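Local coordinates for hypothetical protein TT1380 (Thermus thermophilus, PDB 1IUJ) that is of unknown function but belongs to the antibiotic biosynthesis monooxygenase family, whose members are generally assigned monooxygenase activity, and is seen with bound zinc ions, at residues Met5-Val10 with Pro49-Thr54. Sequence-based numbering, arbitrary orientation.
Sequences MNRIPV and PYVVMT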
loop_
_atom_site.group_PDB
_atom_site.type_symbol
_atom_site.label_atom_id
_atom_site.label_comp_id
_atom_site.label_asym_id
_atom_site.label_seq_id
_atom_site.Cartn_x
_atom_site.Cartn_y
_atom_site.Cartn_z
ATOM N N MET B 5 -0.388 0.418 -6.570
ATOM C CA MET B 5 0.907 0.315 -5.903
ATOM C C MET B 5 1.936 -0.068 -6.945
ATOM O O MET B 5 1.874 -1.145 -7.526
ATOM C CB MET B 5 0.865 -0.716 -4.774
ATOM C CG MET B 5 -0.076 -0.327 -3.684
ATOM S SD MET B 5 0.148 -1.415 -2.276
ATOM C CE MET B 5 -1.180 -0.838 -1.355
ATOM N N ASN B 6 2.880 0.838 -7.202
ATOM C CA ASN B 6 3.912 0.584 -8.193
ATOM C C ASN B 6 5.145 0.220 -7.420
ATOM O O ASN B 6 5.696 1.074 -6.697
ATOM C CB ASN B 6 4.133 1.841 -9.006
ATOM C CG ASN B 6 4.814 1.576 -10.359
ATOM O OD1 ASN B 6 5.092 2.534 -11.107
ATOM N ND2 ASN B 6 5.071 0.326 -10.685
ATOM N N ARG B 7 5.535 -1.047 -7.524
ATOM C CA ARG B 7 6.702 -1.571 -6.797
ATOM C C ARG B 7 7.937 -1.408 -7.667
ATOM O O ARG B 7 8.030 -1.990 -8.749
ATOM C CB ARG B 7 6.478 -3.051 -6.436
ATOM C CG ARG B 7 5.146 -3.325 -5.674
ATOM C CD ARG B 7 4.855 -4.803 -5.556
ATOM N NE ARG B 7 5.898 -5.546 -4.853
ATOM C CZ ARG B 7 6.028 -5.563 -3.525
ATOM N NH1 ARG B 7 5.188 -4.883 -2.751
ATOM N NH2 ARG B 7 7.007 -6.267 -2.969
ATOM N N ILE B 8 8.878 -0.591 -7.192
ATOM C CA ILE B 8 10.022 -0.172 -7.996
ATOM C C ILE B 8 11.279 -0.594 -7.255
ATOM O O ILE B 8 11.571 -0.043 -6.186
ATOM C CB ILE B 8 9.955 1.344 -8.244
ATOM C CG1 ILE B 8 8.664 1.682 -9.032
ATOM C CG2 ILE B 8 11.230 1.821 -8.968
ATOM C CD1 ILE B 8 8.278 3.128 -8.972
ATOM N N PRO B 9 12.016 -1.575 -7.792
ATOM C CA PRO B 9 13.185 -2.114 -7.114
ATOM C C PRO B 9 14.407 -1.257 -7.396
ATOM O O PRO B 9 15.302 -1.663 -8.150
ATOM C CB PRO B 9 13.327 -3.522 -7.733
ATOM C CG PRO B 9 12.814 -3.343 -9.125
ATOM C CD PRO B 9 11.760 -2.262 -9.074
ATOM N N VAL B 10 14.446 -0.094 -6.770
ATOM C CA VAL B 10 15.614 0.805 -6.890
ATOM C C VAL B 10 16.684 0.476 -5.871
ATOM O O VAL B 10 16.394 0.284 -4.679
ATOM C CB VAL B 10 15.200 2.299 -6.835
ATOM C CG1 VAL B 10 14.530 2.649 -5.530
ATOM C CG2 VAL B 10 16.393 3.225 -7.082
ATOM N N PRO B 49 11.587 -3.467 -2.640
ATOM C CA PRO B 49 11.241 -2.323 -3.494
ATOM C C PRO B 49 10.576 -1.147 -2.761
ATOM O O PRO B 49 9.840 -1.326 -1.792
ATOM C CB PRO B 49 10.264 -2.946 -4.490
ATOM C CG PRO B 49 9.559 -4.020 -3.647
ATOM C CD PRO B 49 10.687 -4.614 -2.876
ATOM N N TYR B 50 10.827 0.063 -3.268
ATOM C CA TYR B 50 9.966 1.213 -2.948
ATOM C C TYR B 50 8.553 0.905 -3.440
ATOM O O TYR B 50 8.390 0.135 -4.395
ATOM C CB TYR B 50 10.482 2.480 -3.681
ATOM C CG TYR B 50 11.506 3.300 -2.912
ATOM C CD1 TYR B 50 12.820 2.859 -2.768
ATOM C CD2 TYR B 50 11.145 4.514 -2.337
ATOM C CE1 TYR B 50 13.762 3.645 -2.067
ATOM C CE2 TYR B 50 12.076 5.302 -1.624
ATOM C CZ TYR B 50 13.362 4.842 -1.499
ATOM O OH TYR B 50 14.269 5.615 -0.770
ATOM N N VAL B 51 7.565 1.498 -2.782
ATOM C CA VAL B 51 6.178 1.502 -3.296
ATOM C C VAL B 51 5.665 2.903 -3.503
ATOM O O VAL B 51 5.658 3.713 -2.599
ATOM C CB VAL B 51 5.204 0.652 -2.412
ATOM C CG1 VAL B 51 3.766 0.801 -2.889
ATOM C CG2 VAL B 51 5.593 -0.797 -2.490
ATOM N N VAL B 52 5.195 3.190 -4.720
ATOM C CA VAL B 52 4.503 4.449 -4.959
ATOM C C VAL B 52 3.026 4.080 -4.911
ATOM O O VAL B 52 2.520 3.304 -5.760
ATOM C CB VAL B 52 4.846 5.056 -6.305
ATOM C CG1 VAL B 52 3.946 6.276 -6.554
ATOM C CG2 VAL B 52 6.355 5.373 -6.433
ATOM N N MET B 53 2.332 4.650 -3.938
ATOM C CA MET B 53 0.941 4.290 -3.702
ATOM C C MET B 53 0.078 5.477 -4.053
ATOM O O MET B 53 0.296 6.585 -3.543
ATOM C CB MET B 53 0.712 3.945 -2.236
ATOM C CG MET B 53 -0.715 3.546 -1.992
ATOM S SD MET B 53 -0.897 2.973 -0.337
ATOM C CE MET B 53 -0.448 4.400 0.594
ATOM N N THR B 54 -0.914 5.256 -4.898
ATOM C CA THR B 54 -1.731 6.373 -5.350
ATOM C C THR B 54 -3.186 6.032 -5.204
ATOM O O THR B 54 -3.603 4.912 -5.539
ATOM C CB THR B 54 -1.406 6.704 -6.795
ATOM O OG1 THR B 54 0.001 6.963 -6.927
ATOM C CG2 THR B 54 -2.109 8.045 -7.213
HETATM O O HOH W 1 14.036 -0.561 -3.576
#
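Strands 2-8 and 50-56, the central pair of a ferredoxin-like antiparallel sheet in the dimeric alpha/beta-barrel superfamily, illustrate how one pairing sends Met5, Arg7, Val51 and Met53 to one face and Asn6, Ile8, Tyr50 and Val52 to the other. Asn6 and Val52 exchange nearly straight backbone bonds, Asn6 N to Val52 O and Val52 N to Asn6 O, both 2.9 Å. Ile8 N gives another to Tyr50 O, whereas Ile8 O takes two weak bonds, from Tyr50 N (bent to 125°) and from Val10 N, the latter closing an inverse gamma turn centred on Pro9. Water 1 donates to Val10 O and weakly accepts from Tyr50 N, linking these ends. Val51 spreads its methyls: CG1 lies 3.8 Å from Met5 CB, CG2 4.1 Å from Arg7 CG. Bent at chi3 (59°), the arginine lays one guanidinium face over Pro49, NH2 3.5 Å from Pro49 CG, while NH1 salt-bridges Glu93 of the second subunit. Opposite, Ile8 CD1 meets Val52 CG2 at 3.9 Å, and the Asn6 side chain lies about 4 Å from a bound zinc ion. Past the strand end, Val10 CG1 reaches Tyr50 CD1 (3.3 Å). Helix 15-29 covers this face through Phe18 and Phe22, with Tyr50 OH hydrogen-bonded to Glu19 OE2; strands 35-43 and 91-100 flank the pair.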